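Local structure of Lmo1076 protein (Listeria monocytogenes serovar 1/2a, 3FI7) at residues E121-A124 with K125-N129. The protein is a virulence-associated autolysin of the GH73 family, whose catalytic domain, the part crystallised here, hydrolyses peptidoglycan as an N-acetylglucosaminidase. Residues are numbered along the deposited sequence; the frame is centred on the assembly and turned at random.
Sequences EDNA and KKLRN
Glu121 to Ala124 accept four consecutive i to i+4 hydrogen bonds from Lys125 to Arg128, regular alpha-helical geometry in the last turns of helix 116-129. Lys125 N lies 2.8 Å from Glu121 O, and Arg128 N lies 2.9 Å from Ala124 O. The N-H groups point nearly straight at their acceptors, with angles of 160° to 166°.

Lys125 carries most of the side-chain contact. Its CG stands beside its own backbone N, anti to the carbonyl carbon (chi1 -78°). This turns the chain back along the preceding turn, and CG packs 3.4 Å from Glu121 O. The rest of the chain is extended and runs between the side chains of Glu121 and Asp122. Its CE passes 4.2 Å from Glu121 CG, and its CD is 4.2 Å from Asp122 OD2. The ammonium group makes no salt bridge with either acid: Lys125 NZ stays 4.7 Å from Asp122 OD2 and 5.1 Å from Glu121 OE2. Both carboxylates have partners elsewhere: Glu121 OE2 is hydrogen-bonded with Tyr48 OH and salt-bridged to Lys47 NZ, and Asp122 OD1 is hydrogen-bonded with Tyr113 OH.

On the buried side, Leu127 CG rests 3.6 Å from Asn123 O. Asn123, Ala124 and Leu127 face helix 52-63, where Asn123 ND2 hydrogen-bonds to Gln58 OE1 and Ala124 packs on Met55. Arg128 bends away from the turn: NE hydrogen-bonds to Tyr48 O, NH1 forms a salt bridge with Glu144, and the guanidinium group makes a cation-pi contact with Trp142.

Helix 116-129 belongs to the catalytic glucosaminidase domain, a member of the lysozyme clan. Its inward side is buried here, while Lys125 is exposed. With no ion pair formed, Lys125 may add some electrostatic attraction to the acids, while the backbone bonds hold the turn.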
# COMPACT_ATOMS: atom_id res chain seq x y z
N GLU A 121 -8.47 4.13 2.21
CA GLU A 121 -9.85 3.92 1.80
C GLU A 121 -10.08 4.33 0.33
O GLU A 121 -10.82 3.66 -0.39
CB GLU A 121 -10.83 4.65 2.73
CG GLU A 121 -12.29 4.43 2.34
CD GLU A 121 -13.24 4.47 3.53
OE1 GLU A 121 -12.88 5.06 4.57
OE2 GLU A 121 -14.36 3.90 3.42
N ASP A 122 -9.43 5.41 -0.10
CA ASP A 122 -9.49 5.81 -1.50
C ASP A 122 -8.97 4.72 -2.43
O ASP A 122 -9.55 4.47 -3.48
CB ASP A 122 -8.73 7.12 -1.76
CG ASP A 122 -9.67 8.30 -2.04
OD1 ASP A 122 -9.23 9.26 -2.71
OD2 ASP A 122 -10.85 8.26 -1.60
N ASN A 123 -7.87 4.07 -2.04
CA ASN A 123 -7.31 2.97 -2.81
C ASN A 123 -8.31 1.82 -2.89
O ASN A 123 -8.51 1.23 -3.95
CB ASN A 123 -5.96 2.50 -2.23
CG ASN A 123 -5.50 1.15 -2.78
OD1 ASN A 123 -5.71 0.11 -2.15
ND2 ASN A 123 -4.87 1.16 -3.95
N ALA A 124 -8.96 1.53 -1.76
CA ALA A 124 -9.96 0.46 -1.72
C ALA A 124 -11.16 0.79 -2.61
O ALA A 124 -11.67 -0.07 -3.32
CB ALA A 124 -10.42 0.22 -0.29
N LYS A 125 -11.61 2.04 -2.55
CA LYS A 125 -12.72 2.48 -3.39
C LYS A 125 -12.35 2.38 -4.86
O LYS A 125 -13.14 1.91 -5.68
CB LYS A 125 -13.12 3.91 -3.05
CG LYS A 125 -13.94 4.07 -1.78
CD LYS A 125 -14.10 5.55 -1.49
CE LYS A 125 -15.15 5.84 -0.44
NZ LYS A 125 -15.26 7.31 -0.22
N LYS A 126 -11.14 2.82 -5.19
CA LYS A 126 -10.64 2.75 -6.55
C LYS A 126 -10.71 1.32 -7.10
O LYS A 126 -11.25 1.10 -8.18
CB LYS A 126 -9.21 3.29 -6.60
CG LYS A 126 -8.65 3.53 -7.99
CD LYS A 126 -7.32 4.28 -7.92
CE LYS A 126 -6.77 4.61 -9.30
NZ LYS A 126 -5.47 5.35 -9.24
N LEU A 127 -10.17 0.36 -6.35
CA LEU A 127 -10.18 -1.04 -6.79
C LEU A 127 -11.57 -1.64 -6.87
O LEU A 127 -11.91 -2.32 -7.84
CB LEU A 127 -9.30 -1.92 -5.89
CG LEU A 127 -7.79 -1.61 -5.96
CD1 LEU A 127 -6.96 -2.71 -5.31
CD2 LEU A 127 -7.37 -1.41 -7.40
N ARG A 128 -12.38 -1.39 -5.84
CA ARG A 128 -13.70 -2.00 -5.76
C ARG A 128 -14.71 -1.31 -6.67
O ARG A 128 -15.44 -1.97 -7.40
CB ARG A 128 -14.20 -2.03 -4.31
CG ARG A 128 -15.70 -2.35 -4.16
CD ARG A 128 -16.06 -3.71 -4.77
NE ARG A 128 -15.27 -4.79 -4.18
CZ ARG A 128 -15.36 -6.07 -4.55
NH1 ARG A 128 -16.19 -6.44 -5.51
NH2 ARG A 128 -14.61 -6.98 -3.95
N ASN A 129 -14.75 0.03 -6.64
CA ASN A 129 -15.71 0.77 -7.45
C ASN A 129 -15.25 1.03 -8.88
O ASN A 129 -16.06 1.28 -9.76
CB ASN A 129 -16.10 2.09 -6.79
CG ASN A 129 -16.71 1.89 -5.42
OD1 ASN A 129 -17.31 0.86 -5.14
ND2 ASN A 129 -16.55 2.89 -4.55